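Local coordinates for protein fumarate reductase iron-sulfur subunit (PDB 7D6V) that probably relays electrons through three iron-sulfur clusters toward the quinone, as the iron-sulfur subunit of a mycobacterial succinate dehydrogenase, at residues Ser61-Arg69 and Glu85-Arg93; Pro171-Met182 and Ile219-Arg230. All blocks are in the same frame, centred on the assembly; numbering follows the deposited sequence.

Interaction 1 of 2, residues Ser61-Arg69 and Glu85-Arg93; sequences SCSAEINGR and EVVTVTPLR. With FES (Fe2/s2 (inorganic) cluster), chain E.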
loop_
_atom_site.group_PDB
_atom_site.type_symbol
_atom_site.label_atom_id
_atom_site.label_comp_id
_atom_site.label_asym_id
_atom_site.label_seq_id
_atom_site.Cartn_x
_atom_site.Cartn_y
_atom_site.Cartn_z
ATOM N N SER B 61 -1.514 -0.554 -8.385
ATOM C CA SER B 61 -1.899 -1.041 -9.703
ATOM C C SER B 61 -2.024 0.090 -10.716
ATOM O O SER B 61 -1.629 -0.069 -11.875
ATOM C CB SER B 61 -3.213 -1.814 -9.609
ATOM O OG SER B 61 -3.134 -2.829 -8.630
ATOM N N CYS B 62 -2.645 1.186 -10.287
ATOM C CA CYS B 62 -2.935 2.328 -11.157
ATOM C C CYS B 62 -1.850 3.383 -11.349
ATOM O O CYS B 62 -2.158 4.567 -11.483
ATOM C CB CYS B 62 -4.231 3.009 -10.704
ATOM S SG CYS B 62 -4.035 4.126 -9.296
ATOM N N SER B 63 -0.590 2.970 -11.366
ATOM C CA SER B 63 0.484 3.925 -11.599
ATOM C C SER B 63 0.470 4.402 -13.045
ATOM O O SER B 63 0.421 3.595 -13.977
ATOM C CB SER B 63 1.832 3.292 -11.266
ATOM O OG SER B 63 1.868 2.847 -9.925
ATOM N N ALA B 64 0.518 5.716 -13.234
ATOM C CA ALA B 64 0.617 6.307 -14.561
ATOM C C ALA B 64 1.359 7.628 -14.430
ATOM O O ALA B 64 1.879 7.960 -13.363
ATOM C CB ALA B 64 -0.771 6.479 -15.189
ATOM N N GLU B 65 1.422 8.384 -15.518
ATOM C CA GLU B 65 1.978 9.735 -15.507
ATOM C C GLU B 65 0.847 10.674 -15.903
ATOM O O GLU B 65 0.488 10.765 -17.081
ATOM C CB GLU B 65 3.183 9.840 -16.431
ATOM C CG GLU B 65 4.307 8.902 -16.028
ATOM C CD GLU B 65 5.572 9.114 -16.823
ATOM O OE1 GLU B 65 5.653 10.118 -17.560
ATOM O OE2 GLU B 65 6.487 8.276 -16.712
ATOM N N ILE B 66 0.293 11.375 -14.914
ATOM C CA ILE B 66 -1.033 11.965 -15.068
ATOM C C ILE B 66 -0.982 13.236 -15.900
ATOM O O ILE B 66 -1.839 13.455 -16.762
ATOM C CB ILE B 66 -1.671 12.216 -13.691
ATOM C CG1 ILE B 66 -2.097 10.889 -13.071
ATOM C CG2 ILE B 66 -2.864 13.139 -13.817
ATOM C CD1 ILE B 66 -2.879 10.027 -14.013
ATOM N N ASN B 67 -0.033 14.123 -15.631
ATOM C CA ASN B 67 0.155 15.280 -16.498
ATOM C C ASN B 67 1.647 15.564 -16.644
ATOM O O ASN B 67 2.102 16.705 -16.562
ATOM C CB ASN B 67 -0.624 16.479 -15.966
ATOM C CG ASN B 67 -0.788 17.565 -16.998
ATOM O OD1 ASN B 67 -0.289 17.454 -18.113
ATOM N ND2 ASN B 67 -1.519 18.611 -16.641
ATOM N N GLY B 68 2.426 14.507 -16.856
ATOM C CA GLY B 68 3.866 14.574 -16.811
ATOM C C GLY B 68 4.468 14.099 -15.508
ATOM O O GLY B 68 5.685 13.903 -15.442
ATOM N N ARG B 69 3.649 13.904 -14.475
ATOM C CA ARG B 69 4.091 13.525 -13.145
ATOM C C ARG B 69 3.665 12.103 -12.829
ATOM O O ARG B 69 2.487 11.768 -12.998
ATOM C CB ARG B 69 3.509 14.475 -12.094
ATOM C CG ARG B 69 3.377 15.913 -12.545
ATOM C CD ARG B 69 4.721 16.605 -12.554
ATOM N NE ARG B 69 5.305 16.655 -11.217
ATOM C CZ ARG B 69 5.206 17.695 -10.398
ATOM N NH1 ARG B 69 4.546 18.780 -10.775
ATOM N NH2 ARG B 69 5.767 17.649 -9.200
ATOM N N GLU B 85 -8.241 23.270 -18.805
ATOM C CA GLU B 85 -6.914 22.682 -18.894
ATOM C C GLU B 85 -7.007 21.270 -19.456
ATOM O O GLU B 85 -7.931 20.520 -19.133
ATOM C CB GLU B 85 -6.253 22.662 -17.516
ATOM C CG GLU B 85 -4.864 22.059 -17.483
ATOM C CD GLU B 85 -4.114 22.403 -16.212
ATOM O OE1 GLU B 85 -4.622 23.229 -15.427
ATOM O OE2 GLU B 85 -3.015 21.851 -15.998
ATOM N N VAL B 86 -6.050 20.913 -20.305
ATOM C CA VAL B 86 -6.003 19.590 -20.914
ATOM C C VAL B 86 -5.189 18.666 -20.022
ATOM O O VAL B 86 -4.071 19.003 -19.619
ATOM C CB VAL B 86 -5.409 19.654 -22.329
ATOM C CG1 VAL B 86 -5.257 18.255 -22.904
ATOM C CG2 VAL B 86 -6.281 20.504 -23.230
ATOM N N VAL B 87 -5.746 17.498 -19.713
ATOM C CA VAL B 87 -5.073 16.503 -18.885
ATOM C C VAL B 87 -4.573 15.384 -19.787
ATOM O O VAL B 87 -5.351 14.798 -20.546
ATOM C CB VAL B 87 -6.010 15.961 -17.792
ATOM C CG1 VAL B 87 -5.229 15.144 -16.787
ATOM C CG2 VAL B 87 -6.725 17.105 -17.101
ATOM N N THR B 88 -3.282 15.080 -19.702
ATOM C CA THR B 88 -2.623 14.160 -20.624
ATOM C C THR B 88 -2.156 12.927 -19.862
ATOM O O THR B 88 -1.151 12.980 -19.149
ATOM C CB THR B 88 -1.445 14.847 -21.307
ATOM O OG1 THR B 88 -1.928 15.928 -22.107
ATOM C CG2 THR B 88 -0.692 13.870 -22.189
ATOM N N VAL B 89 -2.843 11.806 -20.059
ATOM C CA VAL B 89 -2.568 10.578 -19.322
ATOM C C VAL B 89 -1.796 9.628 -20.230
ATOM O O VAL B 89 -2.275 9.258 -21.308
ATOM C CB VAL B 89 -3.866 9.928 -18.817
ATOM C CG1 VAL B 89 -3.556 8.840 -17.804
ATOM C CG2 VAL B 89 -4.783 10.977 -18.223
ATOM N N THR B 90 -0.616 9.223 -19.784
ATOM C CA THR B 90 0.279 8.328 -20.499
ATOM C C THR B 90 0.747 7.234 -19.555
ATOM O O THR B 90 0.686 7.392 -18.333
ATOM C CB THR B 90 1.499 9.073 -21.065
ATOM O OG1 THR B 90 2.393 9.413 -20.001
ATOM C CG2 THR B 90 1.080 10.331 -21.798
ATOM N N PRO B 91 1.207 6.104 -20.089
ATOM C CA PRO B 91 1.780 5.064 -19.230
ATOM C C PRO B 91 3.133 5.487 -18.678
ATOM O O PRO B 91 3.707 6.510 -19.054
ATOM C CB PRO B 91 1.912 3.866 -20.170
ATOM C CG PRO B 91 2.037 4.473 -21.514
ATOM C CD PRO B 91 1.156 5.678 -21.497
ATOM N N LEU B 92 3.636 4.678 -17.751
ATOM C CA LEU B 92 4.974 4.888 -17.220
ATOM C C LEU B 92 6.004 4.780 -18.337
ATOM O O LEU B 92 5.953 3.862 -19.158
ATOM C CB LEU B 92 5.269 3.869 -16.122
ATOM C CG LEU B 92 4.293 3.810 -14.949
ATOM C CD1 LEU B 92 4.748 2.782 -13.937
ATOM C CD2 LEU B 92 4.163 5.168 -14.297
ATOM N N ARG B 93 6.942 5.723 -18.366
ATOM C CA ARG B 93 7.892 5.837 -19.462
ATOM C C ARG B 93 9.223 5.154 -19.186
ATOM O O ARG B 93 10.134 5.262 -20.007
ATOM C CB ARG B 93 8.132 7.310 -19.800
ATOM C CG ARG B 93 6.975 7.973 -20.515
ATOM C CD ARG B 93 7.285 9.417 -20.847
ATOM N NE ARG B 93 7.956 9.548 -22.134
ATOM C CZ ARG B 93 8.434 10.690 -22.613
ATOM N NH1 ARG B 93 8.313 11.803 -21.911
ATOM N NH2 ARG B 93 9.028 10.720 -23.794
HETATM FE FE1 FES E . -4.912 0.061 -6.126
HETATM FE FE2 FES E . -4.825 2.977 -7.226
HETATM S S1 FES E . -5.946 1.129 -7.796
HETATM S S2 FES E . -3.466 1.755 -5.939
#
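Glu-65 and Thr-90 pair their backbones as a single antiparallel hydrogen-bonded bridge. Glu-65 N donates to Thr-90 O over 3.1 Å, and the return bond from Thr-90 N to Glu-65 O, at 3.3 Å, is weak. CG of Glu-65 stands beside the backbone N (chi1 -60°) and the chain runs extended past Leu-92, which brings OE2 within 3.1 Å of Arg-93 N. That N-H approaches from above the carboxylate plane, 52° out of it. The same oxygen is also held by Asn-153 and by a salt bridge to Arg-159; with Arg-93 N these make three donors, which would probably keep this buried carboxylate ionised. The guanidinium of Arg-93 leaves the carboxylate alone: NH2 bonds Glu-23 O of the membrane anchor subunit.

One residue further on, Ile-66 and Val-89 lie side by side, CD1 of Ile-66 sitting 4.0 Å from CG1 of Val-89. CD2 of Leu-92 rests 3.7 Å from Ala-64 O. At the start of 61-69, Cys-62 SG binds an iron of the 2Fe-2S cluster at 2.5 Å, sharing the cluster with Cys-74.

In this 2Fe-2S ferredoxin-type (beta-grasp) domain, strand 63-65 pairs with strand 70-72, while Val-87 and Val-89 bond to strand 4-14. The bridge thus ties the cluster-side hairpin to the main sheet, with helix 150-154 packed against Ser-63 and Leu-92.

Interaction 2 of 2, residues Pro171-Met182 and Ile219-Arg230; sequences PRFHMRIAELDM and ITDNALIPMKER. With F3S (Fe3-s4 cluster), chain G.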
loop_
_atom_site.group_PDB
_atom_site.type_symbol
_atom_site.label_atom_id
_atom_site.label_comp_id
_atom_site.label_asym_id
_atom_site.label_seq_id
_atom_site.Cartn_x
_atom_site.Cartn_y
_atom_site.Cartn_z
ATOM N N PRO B 171 15.316 2.639 -6.327
ATOM C CA PRO B 171 15.019 3.100 -4.960
ATOM C C PRO B 171 14.266 2.092 -4.110
ATOM O O PRO B 171 14.575 1.947 -2.922
ATOM C CB PRO B 171 14.178 4.364 -5.193
ATOM C CG PRO B 171 13.880 4.403 -6.663
ATOM C CD PRO B 171 14.938 3.630 -7.343
ATOM N N ARG B 172 13.289 1.385 -4.684
ATOM C CA ARG B 172 12.462 0.487 -3.886
ATOM C C ARG B 172 13.292 -0.635 -3.279
ATOM O O ARG B 172 13.132 -0.973 -2.102
ATOM C CB ARG B 172 11.328 -0.083 -4.741
ATOM C CG ARG B 172 10.249 -0.821 -3.963
ATOM C CD ARG B 172 10.486 -2.324 -3.969
ATOM N NE ARG B 172 9.596 -3.040 -3.062
ATOM C CZ ARG B 172 9.746 -3.093 -1.743
ATOM N NH1 ARG B 172 8.881 -3.770 -1.005
ATOM N NH2 ARG B 172 10.755 -2.467 -1.160
ATOM N N PHE B 173 14.213 -1.196 -4.048
ATOM C CA PHE B 173 14.936 -2.365 -3.574
ATOM C C PHE B 173 16.162 -2.011 -2.747
ATOM O O PHE B 173 16.553 -2.791 -1.876
ATOM C CB PHE B 173 15.285 -3.248 -4.765
ATOM C CG PHE B 173 14.073 -3.818 -5.418
ATOM C CD1 PHE B 173 13.364 -4.832 -4.806
ATOM C CD2 PHE B 173 13.596 -3.291 -6.602
ATOM C CE1 PHE B 173 12.229 -5.339 -5.382
ATOM C CE2 PHE B 173 12.459 -3.798 -7.181
ATOM C CZ PHE B 173 11.775 -4.821 -6.569
ATOM N N HIS B 174 16.742 -0.829 -2.942
ATOM C CA HIS B 174 17.712 -0.349 -1.968
ATOM C C HIS B 174 17.034 0.007 -0.651
ATOM O O HIS B 174 17.612 -0.204 0.422
ATOM C CB HIS B 174 18.482 0.837 -2.539
ATOM C CG HIS B 174 19.493 0.447 -3.570
ATOM N ND1 HIS B 174 20.639 -0.252 -3.261
ATOM C CD2 HIS B 174 19.517 0.634 -4.911
ATOM C CE1 HIS B 174 21.332 -0.468 -4.363
ATOM N NE2 HIS B 174 20.673 0.060 -5.379
ATOM N N MET B 175 15.800 0.510 -0.708
ATOM C CA MET B 175 15.013 0.681 0.507
ATOM C C MET B 175 14.725 -0.662 1.167
ATOM O O MET B 175 14.718 -0.769 2.396
ATOM C CB MET B 175 13.711 1.415 0.188
ATOM C CG MET B 175 12.864 1.739 1.401
ATOM S SD MET B 175 11.227 2.339 0.967
ATOM C CE MET B 175 10.521 0.876 0.225
ATOM N N ARG B 176 14.467 -1.693 0.365
ATOM C CA ARG B 176 14.267 -3.035 0.907
ATOM C C ARG B 176 15.534 -3.557 1.579
ATOM O O ARG B 176 15.472 -4.195 2.638
ATOM C CB ARG B 176 13.813 -3.976 -0.209
ATOM C CG ARG B 176 13.869 -5.443 0.144
ATOM C CD ARG B 176 12.522 -5.949 0.613
ATOM N NE ARG B 176 12.527 -7.396 0.795
ATOM C CZ ARG B 176 12.356 -8.001 1.963
ATOM N NH1 ARG B 176 12.163 -7.287 3.060
ATOM N NH2 ARG B 176 12.377 -9.323 2.032
ATOM N N ILE B 177 16.694 -3.298 0.972
ATOM C CA ILE B 177 17.965 -3.669 1.588
ATOM C C ILE B 177 18.144 -2.950 2.919
ATOM O O ILE B 177 18.591 -3.543 3.903
ATOM C CB ILE B 177 19.133 -3.381 0.627
ATOM C CG1 ILE B 177 19.089 -4.330 -0.569
ATOM C CG2 ILE B 177 20.465 -3.512 1.343
ATOM C CD1 ILE B 177 20.097 -4.000 -1.640
ATOM N N ALA B 178 17.801 -1.660 2.968
ATOM C CA ALA B 178 17.883 -0.920 4.225
ATOM C C ALA B 178 16.925 -1.482 5.268
ATOM O O ALA B 178 17.260 -1.563 6.456
ATOM C CB ALA B 178 17.595 0.560 3.982
ATOM N N GLU B 179 15.722 -1.865 4.840
ATOM C CA GLU B 179 14.740 -2.445 5.751
ATOM C C GLU B 179 15.243 -3.755 6.341
ATOM O O GLU B 179 15.045 -4.024 7.531
ATOM C CB GLU B 179 13.416 -2.641 5.011
ATOM C CG GLU B 179 12.224 -3.024 5.874
ATOM C CD GLU B 179 12.149 -4.511 6.151
ATOM O OE1 GLU B 179 12.624 -5.294 5.305
ATOM O OE2 GLU B 179 11.622 -4.897 7.213
ATOM N N LEU B 180 15.889 -4.585 5.524
ATOM C CA LEU B 180 16.438 -5.836 6.040
ATOM C C LEU B 180 17.679 -5.602 6.890
ATOM O O LEU B 180 17.935 -6.358 7.833
ATOM C CB LEU B 180 16.750 -6.785 4.886
ATOM C CG LEU B 180 15.534 -7.463 4.258
ATOM C CD1 LEU B 180 15.909 -8.133 2.956
ATOM C CD2 LEU B 180 14.935 -8.462 5.224
ATOM N N ASP B 181 18.456 -4.564 6.576
ATOM C CA ASP B 181 19.650 -4.249 7.353
ATOM C C ASP B 181 19.303 -3.700 8.730
ATOM O O ASP B 181 20.033 -3.950 9.694
ATOM C CB ASP B 181 20.512 -3.251 6.581
ATOM C CG ASP B 181 21.958 -3.263 7.023
ATOM O OD1 ASP B 181 22.631 -4.294 6.833
ATOM O OD2 ASP B 181 22.429 -2.236 7.549
ATOM N N MET B 182 18.208 -2.957 8.843
ATOM C CA MET B 182 17.797 -2.391 10.120
ATOM C C MET B 182 16.877 -3.311 10.912
ATOM O O MET B 182 16.435 -2.931 11.998
ATOM C CB MET B 182 17.119 -1.036 9.902
ATOM C CG MET B 182 18.086 0.086 9.575
ATOM S SD MET B 182 17.292 1.477 8.756
ATOM C CE MET B 182 18.691 2.212 7.923
ATOM N N ILE B 219 12.487 8.115 1.472
ATOM C CA ILE B 219 13.343 7.105 0.853
ATOM C C ILE B 219 14.805 7.531 0.899
ATOM O O ILE B 219 15.680 6.760 1.306
ATOM C CB ILE B 219 12.883 6.822 -0.588
ATOM C CG1 ILE B 219 11.395 6.469 -0.613
ATOM C CG2 ILE B 219 13.718 5.716 -1.204
ATOM C CD1 ILE B 219 10.815 6.368 -1.995
ATOM N N THR B 220 15.092 8.763 0.487
ATOM C CA THR B 220 16.480 9.202 0.410
ATOM C C THR B 220 17.070 9.434 1.796
ATOM O O THR B 220 18.183 8.984 2.089
ATOM C CB THR B 220 16.582 10.468 -0.437
ATOM O OG1 THR B 220 15.840 10.287 -1.648
ATOM C CG2 THR B 220 18.025 10.760 -0.786
ATOM N N ASP B 221 16.335 10.124 2.667
ATOM C CA ASP B 221 16.899 10.538 3.947
ATOM C C ASP B 221 16.978 9.392 4.947
ATOM O O ASP B 221 17.917 9.333 5.748
ATOM C CB ASP B 221 16.085 11.691 4.530
ATOM C CG ASP B 221 16.497 13.038 3.972
ATOM O OD1 ASP B 221 17.360 13.076 3.072
ATOM O OD2 ASP B 221 15.957 14.063 4.435
ATOM N N ASN B 222 16.011 8.476 4.928
ATOM C CA ASN B 222 15.952 7.423 5.932
ATOM C C ASN B 222 16.527 6.096 5.462
ATOM O O ASN B 222 16.859 5.257 6.305
ATOM C CB ASN B 222 14.503 7.205 6.385
ATOM C CG ASN B 222 14.035 8.256 7.365
ATOM O OD1 ASN B 222 14.796 9.134 7.761
ATOM N ND2 ASN B 222 12.775 8.177 7.757
ATOM N N ALA B 223 16.652 5.879 4.157
ATOM C CA ALA B 223 17.152 4.611 3.641
ATOM C C ALA B 223 18.437 4.752 2.844
ATOM O O ALA B 223 19.417 4.060 3.136
ATOM C CB ALA B 223 16.075 3.934 2.781
ATOM N N LEU B 224 18.470 5.636 1.848
ATOM C CA LEU B 224 19.579 5.642 0.899
ATOM C C LEU B 224 20.834 6.271 1.490
ATOM O O LEU B 224 21.927 5.712 1.369
ATOM C CB LEU B 224 19.165 6.371 -0.374
ATOM C CG LEU B 224 17.885 5.849 -1.016
ATOM C CD1 LEU B 224 17.566 6.666 -2.229
ATOM C CD2 LEU B 224 18.017 4.381 -1.372
ATOM N N ILE B 225 20.703 7.448 2.102
ATOM C CA ILE B 225 21.859 8.085 2.736
ATOM C C ILE B 225 22.401 7.258 3.898
ATOM O O ILE B 225 23.631 7.118 4.003
ATOM C CB ILE B 225 21.516 9.533 3.129
ATOM C CG1 ILE B 225 21.352 10.395 1.879
ATOM C CG2 ILE B 225 22.592 10.119 4.027
ATOM C CD1 ILE B 225 20.679 11.713 2.129
ATOM N N PRO B 226 21.576 6.720 4.808
ATOM C CA PRO B 226 22.136 5.822 5.834
ATOM C C PRO B 226 22.864 4.618 5.264
ATOM O O PRO B 226 23.914 4.227 5.791
ATOM C CB PRO B 226 20.897 5.409 6.635
ATOM C CG PRO B 226 19.974 6.536 6.485
ATOM C CD PRO B 226 20.166 7.039 5.095
ATOM N N MET B 227 22.347 4.019 4.190
ATOM C CA MET B 227 23.028 2.871 3.604
ATOM C C MET B 227 24.327 3.284 2.929
ATOM O O MET B 227 25.306 2.536 2.956
ATOM C CB MET B 227 22.116 2.147 2.618
ATOM C CG MET B 227 21.008 1.365 3.285
ATOM S SD MET B 227 21.602 -0.065 4.208
ATOM C CE MET B 227 22.622 -0.876 2.986
ATOM N N LYS B 228 24.356 4.470 2.323
ATOM C CA LYS B 228 25.606 4.974 1.763
ATOM C C LYS B 228 26.636 5.211 2.859
ATOM O O LYS B 228 27.825 4.933 2.674
ATOM C CB LYS B 228 25.353 6.255 0.973
ATOM C CG LYS B 228 24.769 6.021 -0.403
ATOM C CD LYS B 228 24.367 7.322 -1.061
ATOM C CE LYS B 228 23.889 7.098 -2.486
ATOM N NZ LYS B 228 25.006 7.052 -3.463
ATOM N N GLU B 229 26.195 5.716 4.010
ATOM C CA GLU B 229 27.109 5.908 5.131
ATOM C C GLU B 229 27.631 4.577 5.664
ATOM O O GLU B 229 28.806 4.466 6.028
ATOM C CB GLU B 229 26.417 6.705 6.231
ATOM C CG GLU B 229 26.189 8.162 5.877
ATOM C CD GLU B 229 27.485 8.935 5.730
ATOM O OE1 GLU B 229 28.221 9.071 6.729
ATOM O OE2 GLU B 229 27.775 9.406 4.612
ATOM N N ARG B 230 26.777 3.554 5.720
ATOM C CA ARG B 230 27.234 2.232 6.148
ATOM C C ARG B 230 28.205 1.620 5.140
ATOM O O ARG B 230 29.202 0.987 5.521
ATOM C CB ARG B 230 26.030 1.322 6.377
ATOM C CG ARG B 230 25.113 1.836 7.466
ATOM C CD ARG B 230 23.860 1.008 7.634
ATOM N NE ARG B 230 23.044 1.530 8.724
ATOM C CZ ARG B 230 22.303 0.784 9.535
ATOM N NH1 ARG B 230 22.262 -0.530 9.384
ATOM N NH2 ARG B 230 21.599 1.354 10.500
HETATM FE FE1 F3S G . 16.301 7.720 -7.502
HETATM FE FE3 F3S G . 16.045 8.870 -5.088
HETATM FE FE4 F3S G . 18.492 8.042 -5.833
HETATM S S1 F3S G . 15.298 9.644 -7.038
HETATM S S2 F3S G . 18.453 8.311 -8.078
HETATM S S3 F3S G . 16.653 6.684 -5.484
HETATM S S4 F3S G . 18.031 9.840 -4.548
#
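Asp-181 OD2 takes the salt bridge from Arg-230 NH1, modelled at 2.5 Å, a doubtful length at this resolution. NH1 lies on the anti side of the carboxylate, somewhat out of its plane, and Lys-191 adds a long, weak ion pair to the same oxygen. The salt bridge closes one end of a two-helix crossing in the 4Fe-4S dicluster, bacterial-ferredoxin-type helical part of the subunit: helices 171-181 and 219-230 meet at 70°, their axes 8.6 Å apart. CE of Met-182 lies over one face of the Arg-230 guanidinium, off toward its rim, while NH2 bonds Gly-215 O of the membrane anchor subunit.

Small residues let the helices close in where they cross. Ala-178 CB meets Ala-223 CB at 3.9 Å and Met-227 CG at 3.6 Å. The Met-227 chain bends at chi2 and chi3, which carries its CE across to Ile-177 CG2, 3.8 Å away.

Helix 219-230 is irregular here. Ile-219 O accepts from both Ala-223 N and Leu-224 N in a wider, pi-type turn, and a kink follows at Pro-226, whose N has no proton to give.

Both helix starts border the 3Fe-4S cluster. Leu-224 splits its two methyls: CD2 packs 3.8 Å from His-174 CB, while CD1 touches cluster sulfur S3 at 3.4 Å, the same sulfur that Pro-171 CB meets at 3.4 Å.

Interaction 1 and interaction 2 lie on opposite sides of the chain's centre, with their centres 28 Å apart and their nearest atoms about 11 Å apart. What relates them is the row of clusters. The 4Fe-4S cluster lies between the 2Fe-2S cluster beside 61-69 and the 3Fe-4S cluster beside 171-182, and it is close to both contacts: the side chain of Ser-63 is about 6 Å from it and that of Ile-219 about 4 Å. The side chain of Glu-65 is about 13 Å from the 3Fe-4S cluster. Helix 150-154 packs against both contacts. This order is consistent with the 2Fe-2S, 4Fe-4S, 3Fe-4S relay of succinate dehydrogenases.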